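Local coordinates for protein 6-phosphogluconolactonase (Leishmania braziliensis, PDB 3CSS) that probably hydrolyses 6-phospho-D-glucono-1,5-lactone to 6-phospho-D-gluconate, the second step of the oxidative pentose phosphate pathway, at residues L73-L78 with V199-L204; V156-L161 with A212-V217; S171-S176 with S187-S192. All coordinates share one frame; numbering follows the deposited sequence.

In the fold
After strands 7-10 and 39-43 the chain lays down strand 69-77, whose C-terminal end pairs with strand 201-204; contact 1 closes that loop of 120 residues. Within it the chain forms strand 158-162, the loop holding 171-176, and strand 186-189, so contact 3 is nested inside contact 1. Contact 2 then pairs 156-161 with 212-217; its segments alternate with those of contact 1, so the two cross, and contact 3 lies inside its loop as well. All three reach one mixed sheet: contact 2 in its parallel part, contact 1 at the first antiparallel junction, contact 3 at 186-189, one of the two edge strands. Contacts 1 and 3 touch, as through Asp75 and Ser171; contacts 1 and 2 do not.

Contact 1 of 3, residues L73-L78 with V199-L204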
loop_
_atom_site.group_PDB
_atom_site.type_symbol
_atom_site.label_atom_id
_atom_site.label_comp_id
_atom_site.label_asym_id
_atom_site.label_seq_id
_atom_site.Cartn_x
_atom_site.Cartn_y
_atom_site.Cartn_z
ATOM N N LEU A 73 4.872 -1.865 -5.841
ATOM C CA LEU A 73 4.632 -0.676 -5.029
ATOM C C LEU A 73 3.125 -0.405 -5.031
ATOM O O LEU A 73 2.494 -0.233 -6.078
ATOM C CB LEU A 73 5.385 0.537 -5.583
ATOM C CG LEU A 73 6.911 0.514 -5.522
ATOM C CD1 LEU A 73 7.449 1.682 -6.354
ATOM C CD2 LEU A 73 7.413 0.590 -4.089
ATOM N N GLY A 74 2.529 -0.395 -3.847
ATOM C CA GLY A 74 1.106 -0.072 -3.722
ATOM C C GLY A 74 0.721 1.374 -4.045
ATOM O O GLY A 74 -0.409 1.642 -4.425
ATOM N N ASP A 75 1.668 2.289 -3.893
ATOM C CA ASP A 75 1.539 3.641 -4.379
ATOM C C ASP A 75 2.914 4.235 -4.526
ATOM O O ASP A 75 3.893 3.722 -3.970
ATOM C CB ASP A 75 0.660 4.508 -3.476
ATOM C CG ASP A 75 1.341 4.908 -2.166
ATOM O OD1 ASP A 75 1.607 4.024 -1.311
ATOM O OD2 ASP A 75 1.550 6.125 -1.960
ATOM N N GLU A 76 2.992 5.312 -5.285
ATOM C CA GLU A 76 4.294 5.924 -5.542
ATOM C C GLU A 76 4.179 7.404 -5.827
ATOM O O GLU A 76 3.230 7.872 -6.458
ATOM C CB GLU A 76 5.028 5.176 -6.664
ATOM C CG GLU A 76 6.397 5.737 -7.060
ATOM C CD GLU A 76 7.426 5.715 -5.925
ATOM O OE1 GLU A 76 7.161 6.319 -4.863
ATOM O OE2 GLU A 76 8.527 5.135 -6.124
ATOM N N ARG A 77 5.171 8.127 -5.336
ATOM C CA ARG A 77 5.374 9.524 -5.674
ATOM C C ARG A 77 6.038 9.611 -7.041
ATOM O O ARG A 77 7.076 8.966 -7.267
ATOM C CB ARG A 77 6.284 10.170 -4.624
ATOM C CG ARG A 77 5.701 10.249 -3.234
ATOM C CD ARG A 77 5.926 8.976 -2.410
ATOM N NE ARG A 77 5.433 9.097 -1.037
ATOM C CZ ARG A 77 6.130 9.533 0.008
ATOM N NH1 ARG A 77 7.380 9.940 -0.121
ATOM N NH2 ARG A 77 5.549 9.584 1.217
ATOM N N LEU A 78 5.498 10.433 -7.944
ATOM C CA LEU A 78 6.025 10.505 -9.315
ATOM C C LEU A 78 7.259 11.393 -9.383
ATOM O O LEU A 78 7.263 12.489 -9.971
ATOM C CB LEU A 78 4.944 10.929 -10.298
ATOM C CG LEU A 78 3.772 9.939 -10.340
ATOM C CD1 LEU A 78 2.706 10.388 -11.326
ATOM C CD2 LEU A 78 4.257 8.515 -10.649
ATOM N N VAL A 199 3.591 16.197 -4.805
ATOM C CA VAL A 199 3.864 15.637 -6.117
ATOM C C VAL A 199 2.738 14.678 -6.445
ATOM O O VAL A 199 2.199 14.008 -5.538
ATOM C CB VAL A 199 5.230 14.868 -6.158
ATOM C CG1 VAL A 199 5.265 13.730 -5.154
ATOM C CG2 VAL A 199 5.562 14.362 -7.601
ATOM N N TRP A 200 2.376 14.612 -7.726
ATOM C CA TRP A 200 1.367 13.663 -8.191
ATOM C C TRP A 200 1.757 12.235 -7.846
ATOM O O TRP A 200 2.956 11.907 -7.702
ATOM C CB TRP A 200 1.072 13.813 -9.701
ATOM C CG TRP A 200 0.068 14.876 -9.966
ATOM C CD1 TRP A 200 0.307 16.203 -10.157
ATOM C CD2 TRP A 200 -1.354 14.709 -10.038
ATOM N NE1 TRP A 200 -0.874 16.872 -10.343
ATOM C CE2 TRP A 200 -1.912 15.979 -10.259
ATOM C CE3 TRP A 200 -2.209 13.603 -9.937
ATOM C CZ2 TRP A 200 -3.287 16.180 -10.365
ATOM C CZ3 TRP A 200 -3.568 13.802 -10.040
ATOM C CH2 TRP A 200 -4.095 15.078 -10.265
ATOM N N ARG A 201 0.722 11.415 -7.683
ATOM C CA ARG A 201 0.841 10.023 -7.274
ATOM C C ARG A 201 0.141 9.065 -8.230
ATOM O O ARG A 201 -0.830 9.417 -8.917
ATOM C CB ARG A 201 0.231 9.787 -5.864
ATOM C CG ARG A 201 0.534 10.856 -4.823
ATOM C CD ARG A 201 2.004 10.921 -4.490
ATOM N NE ARG A 201 2.312 11.891 -3.437
ATOM C CZ ARG A 201 2.251 11.627 -2.134
ATOM N NH1 ARG A 201 1.906 10.430 -1.697
ATOM N NH2 ARG A 201 2.545 12.576 -1.254
ATOM N N VAL A 202 0.624 7.829 -8.230
ATOM C CA VAL A 202 -0.173 6.708 -8.679
ATOM C C VAL A 202 -0.424 5.809 -7.475
ATOM O O VAL A 202 0.383 5.770 -6.525
ATOM C CB VAL A 202 0.477 5.927 -9.833
ATOM C CG1 VAL A 202 0.578 6.820 -11.072
ATOM C CG2 VAL A 202 1.825 5.422 -9.453
ATOM N N THR A 203 -1.556 5.116 -7.514
ATOM C CA THR A 203 -1.965 4.253 -6.413
ATOM C C THR A 203 -2.759 3.055 -6.927
ATOM O O THR A 203 -3.510 3.173 -7.885
ATOM C CB THR A 203 -2.819 5.047 -5.361
ATOM O OG1 THR A 203 -3.056 4.223 -4.215
ATOM C CG2 THR A 203 -4.134 5.561 -5.954
ATOM N N LEU A 204 -2.575 1.907 -6.287
ATOM C CA LEU A 204 -3.554 0.850 -6.386
ATOM C C LEU A 204 -4.907 1.440 -5.987
ATOM O O LEU A 204 -4.992 2.299 -5.093
ATOM C CB LEU A 204 -3.177 -0.330 -5.499
ATOM C CG LEU A 204 -1.904 -1.097 -5.858
ATOM C CD1 LEU A 204 -1.660 -2.247 -4.881
ATOM C CD2 LEU A 204 -1.917 -1.563 -7.338
#
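The Arg201 guanidinium has CG of Arg77 over one face, 3.7 Å above its plane and offset toward the rim. At its edge, in plane, lies Val199 O, which accepts a bond from Arg201 NE (3.0 Å). A carboxylate oxygen of Asp75 stands near the same plane, but OD2 is 4.3 Å from Arg201 NH1, beyond a salt bridge; Ser171 OG bonds to both, linking the two charges. The two arginine side chains run side by side in one direction with their guanidinium planes 56° apart; Arg77 NH1 goes to Gln85 O and Arg201 NH2 to Pro197 O. The bend of Arg201 at chi2 (-65°) brings its head beside Arg77 CG. On the face of Glu76 and Val202, the Leu78 side chain crosses that of Val202 at about a right angle, CD2 lying 4.1 Å from Val202 CG1. Backbone bonds fix the register: Glu76 and Val202 bond both ways, Glu76 N to Val202 O at 2.9 Å, while Leu204 N reaches Gly74 O and Leu78 N reaches Trp200 O. With strand axes at 174°, this antiparallel ladder joins the parallel part of the mixed beta sheet of the alpha/beta fold to its antiparallel edge.

Contact 2 of 3, residues V156-L161 with A212-V217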
loop_
_atom_site.group_PDB
_atom_site.type_symbol
_atom_site.label_atom_id
_atom_site.label_comp_id
_atom_site.label_asym_id
_atom_site.label_seq_id
_atom_site.Cartn_x
_atom_site.Cartn_y
_atom_site.Cartn_z
ATOM N N VAL A 156 -3.747 -9.558 -5.048
ATOM C CA VAL A 156 -2.563 -9.386 -4.214
ATOM C C VAL A 156 -2.716 -10.219 -2.941
ATOM O O VAL A 156 -3.760 -10.183 -2.300
ATOM C CB VAL A 156 -2.342 -7.893 -3.902
ATOM C CG1 VAL A 156 -1.155 -7.713 -2.977
ATOM C CG2 VAL A 156 -2.181 -7.116 -5.199
ATOM N N ASP A 157 -1.675 -10.946 -2.547
ATOM C CA ASP A 157 -1.729 -11.740 -1.305
ATOM C C ASP A 157 -1.690 -10.875 -0.035
ATOM O O ASP A 157 -2.494 -11.060 0.894
ATOM C CB ASP A 157 -0.605 -12.781 -1.259
ATOM C CG ASP A 157 -0.780 -13.857 -2.306
ATOM O OD1 ASP A 157 -1.655 -14.725 -2.094
ATOM O OD2 ASP A 157 -0.095 -13.796 -3.342
ATOM N N ILE A 158 -0.768 -9.926 -0.008
ATOM C CA ILE A 158 -0.617 -9.018 1.126
ATOM C C ILE A 158 -0.406 -7.600 0.632
ATOM O O ILE A 158 0.549 -7.333 -0.099
ATOM C CB ILE A 158 0.593 -9.395 2.027
ATOM C CG1 ILE A 158 0.437 -10.814 2.560
ATOM C CG2 ILE A 158 0.771 -8.339 3.170
ATOM C CD1 ILE A 158 1.663 -11.334 3.262
ATOM N N VAL A 159 -1.312 -6.708 1.033
ATOM C CA VAL A 159 -1.163 -5.269 0.820
ATOM C C VAL A 159 -0.766 -4.621 2.139
ATOM O O VAL A 159 -1.527 -4.646 3.112
ATOM C CB VAL A 159 -2.449 -4.588 0.249
ATOM C CG1 VAL A 159 -2.211 -3.071 0.069
ATOM C CG2 VAL A 159 -2.914 -5.256 -1.067
ATOM N N LEU A 160 0.422 -4.028 2.168
ATOM C CA LEU A 160 0.841 -3.249 3.296
ATOM C C LEU A 160 0.332 -1.823 3.088
ATOM O O LEU A 160 0.410 -1.305 1.964
ATOM C CB LEU A 160 2.359 -3.224 3.393
ATOM C CG LEU A 160 3.046 -4.560 3.636
ATOM C CD1 LEU A 160 4.566 -4.335 3.586
ATOM C CD2 LEU A 160 2.618 -5.103 4.989
ATOM N N LEU A 161 -0.143 -1.191 4.164
ATOM C CA LEU A 161 -0.690 0.154 4.103
ATOM C C LEU A 161 -0.276 0.957 5.324
ATOM O O LEU A 161 0.121 0.403 6.341
ATOM C CB LEU A 161 -2.233 0.118 4.035
ATOM C CG LEU A 161 -2.908 -0.482 2.807
ATOM C CD1 LEU A 161 -4.406 -0.498 3.099
ATOM C CD2 LEU A 161 -2.585 0.318 1.548
ATOM N N ALA A 212 -7.699 -8.001 -2.248
ATOM C CA ALA A 212 -6.484 -8.603 -1.720
ATOM C C ALA A 212 -6.838 -9.648 -0.662
ATOM O O ALA A 212 -7.854 -9.534 0.036
ATOM C CB ALA A 212 -5.526 -7.525 -1.140
ATOM N N LYS A 213 -5.998 -10.677 -0.550
ATOM C CA LYS A 213 -6.198 -11.718 0.461
ATOM C C LYS A 213 -6.013 -11.252 1.901
ATOM O O LYS A 213 -6.783 -11.631 2.788
ATOM C CB LYS A 213 -5.285 -12.920 0.164
ATOM C CG LYS A 213 -5.506 -13.530 -1.208
ATOM C CD LYS A 213 -6.938 -13.977 -1.426
ATOM C CE LYS A 213 -7.063 -14.842 -2.671
ATOM N NZ LYS A 213 -8.465 -15.300 -2.883
ATOM N N HIS A 214 -5.002 -10.417 2.114
ATOM C CA HIS A 214 -4.658 -9.876 3.433
ATOM C C HIS A 214 -4.240 -8.401 3.278
ATOM O O HIS A 214 -3.452 -8.045 2.375
ATOM C CB HIS A 214 -3.517 -10.670 4.064
ATOM C CG HIS A 214 -3.722 -12.153 4.048
ATOM N ND1 HIS A 214 -4.565 -12.791 4.936
ATOM C CD2 HIS A 214 -3.200 -13.120 3.256
ATOM C CE1 HIS A 214 -4.572 -14.091 4.673
ATOM N NE2 HIS A 214 -3.737 -14.320 3.672
ATOM N N VAL A 215 -4.758 -7.562 4.156
ATOM C CA VAL A 215 -4.385 -6.148 4.192
ATOM C C VAL A 215 -3.830 -5.885 5.588
ATOM O O VAL A 215 -4.440 -6.259 6.576
ATOM C CB VAL A 215 -5.600 -5.234 3.906
ATOM C CG1 VAL A 215 -5.223 -3.778 4.042
ATOM C CG2 VAL A 215 -6.187 -5.526 2.511
ATOM N N VAL A 216 -2.657 -5.267 5.652
ATOM C CA VAL A 216 -1.989 -4.998 6.933
ATOM C C VAL A 216 -1.632 -3.505 6.980
ATOM O O VAL A 216 -0.821 -3.015 6.195
ATOM C CB VAL A 216 -0.713 -5.846 7.114
ATOM C CG1 VAL A 216 -0.007 -5.511 8.479
ATOM C CG2 VAL A 216 -1.037 -7.347 6.963
ATOM N N VAL A 217 -2.257 -2.798 7.912
ATOM C CA VAL A 217 -2.016 -1.373 8.101
ATOM C C VAL A 217 -1.072 -1.204 9.277
ATOM O O VAL A 217 -1.288 -1.793 10.349
ATOM C CB VAL A 217 -3.339 -0.618 8.440
ATOM C CG1 VAL A 217 -3.076 0.901 8.565
ATOM C CG2 VAL A 217 -4.486 -0.937 7.424
#
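Backbone hydrogen bonds between Val156-Leu161 and Ala212-Val217 define the pairing. In the strands, Val159 N donates to His214 O (2.9 Å), Val159 O accepts from Val216 N, and Leu161 N donates to Val216 O. Val159 thus uses both its N and O on residues flanking Val215, the alternation expected of parallel strands. Ahead of them, Lys213 N bonds to Val156 O, while the bond from His214 N to Asp157 O is weak, bent to 122°. CA-H...O contacts fill in between, such as Ile158 CA to His214 O at 3.2 Å.

Apolar packing differs on the two faces. Beside Val159 and Val215, Leu161 CD1 meets Val215 CG1 at 3.5 Å, the two side chains crossing obliquely; Val159 CG2 presses on Ala212 CB at 3.5 Å, closer than two methyls normally pack. With chi1 at 179°, Val159 sends CG1 away from its own N and swings CG2 over to Ala212. On the face of Ile158 and Leu160, Leu160 lies alongside Val216, CD2 being 4.0 Å from CB, and helix 14-30 covers Ile158 and Val216.

At the edge of the His214 ring, CD2 approaches Asp157 O across the segments to 3.2 Å. The polar ends turn to other partners: His214 ND1 bonds to Ser252 OG, and Asp157 OD2 takes the backbone N of Val40.

Strand axes crossing at -18° are the pattern of neighbouring parallel strands in a Rossmann-like alpha/beta fold, here between strands 39-43 and 252-257.

Contact 3 of 3, residues S171-S176 with S187-S192; sequences SIFPDS and SVSFPS
A type II beta turn from Phe173 to Ser176 packs against the end of edge strand 186-189, where the mixed beta sheet of the alpha/beta fold gives way to the loop through Pro191 and Ser192. Aromatic packing centres on Phe173. Pro191 CA sits over the centre of the Phe173 ring, 3.5 Å from its centroid and only 2° off the normal, a CH-pi contact; Pro191 CB reaches the rim at CZ. Ser189 comes from another direction, at the ring's edge, its OG 3.4 Å from Phe173 CD2. Outside the pair, Phe173 also stacks with His168.

Hydrogen bonding pins the serines. Ser189 OG donates to Ser171 O in the carbonyl plane, on a lone pair, at 2.6 Å; its chi1 of 63°, between backbone N and carbonyl carbon, turns the hydroxyl to the opposing loop. Ser192 OG is hydrogen-bonded to Asp166 OD2. Within the turn, Phe173 O accepts twice, from Ser176 N and from Ser176 OG (2.7 Å). A water donates to both Pro174 O and Phe190 O, bridging the segments.

Close carbon packing completes the contact: Ser176 CB lies 3.5 Å from Ser189 CB, nearer than carbons usually come.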
loop_
_atom_site.group_PDB
_atom_site.type_symbol
_atom_site.label_atom_id
_atom_site.label_comp_id
_atom_site.label_asym_id
_atom_site.label_seq_id
_atom_site.Cartn_x
_atom_site.Cartn_y
_atom_site.Cartn_z
ATOM N N SER A 171 -2.072 6.071 -1.900
ATOM C CA SER A 171 -2.236 7.499 -2.316
ATOM C C SER A 171 -3.696 7.769 -2.702
ATOM O O SER A 171 -3.998 8.486 -3.669
ATOM C CB SER A 171 -1.247 7.912 -3.407
ATOM O OG SER A 171 0.043 8.124 -2.845
ATOM N N ILE A 172 -4.598 7.189 -1.899
ATOM C CA ILE A 172 -6.028 7.396 -2.056
ATOM C C ILE A 172 -6.383 8.548 -1.102
ATOM O O ILE A 172 -6.680 8.322 0.093
ATOM C CB ILE A 172 -6.830 6.099 -1.737
ATOM C CG1 ILE A 172 -6.402 4.974 -2.702
ATOM C CG2 ILE A 172 -8.336 6.386 -1.861
ATOM C CD1 ILE A 172 -6.819 3.548 -2.292
ATOM N N PHE A 173 -6.244 9.774 -1.612
ATOM C CA PHE A 173 -6.423 10.996 -0.818
ATOM C C PHE A 173 -7.866 11.483 -0.847
ATOM O O PHE A 173 -8.570 11.275 -1.835
ATOM C CB PHE A 173 -5.500 12.122 -1.315
ATOM C CG PHE A 173 -4.049 11.917 -0.960
ATOM C CD1 PHE A 173 -3.567 12.230 0.309
ATOM C CD2 PHE A 173 -3.166 11.390 -1.882
ATOM C CE1 PHE A 173 -2.243 12.038 0.636
ATOM C CE2 PHE A 173 -1.844 11.188 -1.558
ATOM C CZ PHE A 173 -1.381 11.503 -0.298
ATOM N N PRO A 174 -8.287 12.187 0.221
ATOM C CA PRO A 174 -9.584 12.869 0.173
ATOM C C PRO A 174 -9.691 13.784 -1.044
ATOM O O PRO A 174 -8.728 14.471 -1.393
ATOM C CB PRO A 174 -9.610 13.698 1.470
ATOM C CG PRO A 174 -8.566 13.177 2.329
ATOM C CD PRO A 174 -7.580 12.409 1.489
ATOM N N ASP A 175 -10.843 13.740 -1.700
ATOM C CA ASP A 175 -11.171 14.597 -2.843
ATOM C C ASP A 175 -10.153 14.521 -4.005
ATOM O O ASP A 175 -9.935 15.506 -4.742
ATOM C CB ASP A 175 -11.414 16.037 -2.354
ATOM C CG ASP A 175 -12.461 16.104 -1.246
ATOM O OD1 ASP A 175 -13.636 15.783 -1.496
ATOM O OD2 ASP A 175 -12.099 16.433 -0.086
ATOM N N SER A 176 -9.541 13.337 -4.169
ATOM C CA SER A 176 -8.747 12.990 -5.347
ATOM C C SER A 176 -9.553 12.095 -6.296
ATOM O O SER A 176 -10.565 11.502 -5.905
ATOM C CB SER A 176 -7.471 12.246 -4.933
ATOM O OG SER A 176 -7.758 10.937 -4.432
ATOM N N SER A 187 -4.917 4.135 -10.097
ATOM C CA SER A 187 -5.515 5.453 -10.208
ATOM C C SER A 187 -4.471 6.512 -9.834
ATOM O O SER A 187 -3.289 6.205 -9.674
ATOM C CB SER A 187 -6.730 5.534 -9.292
ATOM O OG SER A 187 -7.510 6.697 -9.537
ATOM N N VAL A 188 -4.921 7.755 -9.715
ATOM C CA VAL A 188 -4.043 8.896 -9.547
ATOM C C VAL A 188 -4.570 9.859 -8.483
ATOM O O VAL A 188 -5.771 9.902 -8.199
ATOM C CB VAL A 188 -3.884 9.640 -10.896
ATOM C CG1 VAL A 188 -3.302 8.682 -11.935
ATOM C CG2 VAL A 188 -5.206 10.235 -11.374
ATOM N N SER A 189 -3.672 10.655 -7.922
ATOM C CA SER A 189 -4.055 11.654 -6.943
ATOM C C SER A 189 -2.952 12.652 -6.730
ATOM O O SER A 189 -1.796 12.365 -7.015
ATOM C CB SER A 189 -4.302 10.982 -5.604
ATOM O OG SER A 189 -3.096 10.392 -5.157
ATOM N N PHE A 190 -3.336 13.806 -6.202
ATOM C CA PHE A 190 -2.402 14.764 -5.616
ATOM C C PHE A 190 -2.676 14.770 -4.097
ATOM O O PHE A 190 -3.832 14.617 -3.655
ATOM C CB PHE A 190 -2.608 16.171 -6.216
ATOM C CG PHE A 190 -1.433 17.087 -6.015
ATOM C CD1 PHE A 190 -0.357 17.026 -6.892
ATOM C CD2 PHE A 190 -1.385 17.979 -4.945
ATOM C CE1 PHE A 190 0.742 17.838 -6.729
ATOM C CE2 PHE A 190 -0.289 18.800 -4.761
ATOM C CZ PHE A 190 0.780 18.743 -5.675
ATOM N N PRO A 191 -1.621 14.907 -3.284
ATOM C CA PRO A 191 -1.863 14.902 -1.846
ATOM C C PRO A 191 -2.807 15.988 -1.357
ATOM O O PRO A 191 -2.959 17.041 -1.983
ATOM C CB PRO A 191 -0.468 15.089 -1.222
ATOM C CG PRO A 191 0.384 15.590 -2.325
ATOM C CD PRO A 191 -0.189 15.032 -3.596
ATOM N N SER A 192 -3.436 15.700 -0.222
ATOM C CA SER A 192 -4.318 16.631 0.451
ATOM C C SER A 192 -3.468 17.768 1.058
ATOM O O SER A 192 -2.230 17.662 1.089
ATOM C CB SER A 192 -5.097 15.905 1.541
ATOM O OG SER A 192 -4.255 15.541 2.614
HETATM O O HOH W 1 -6.455 15.307 -3.516
#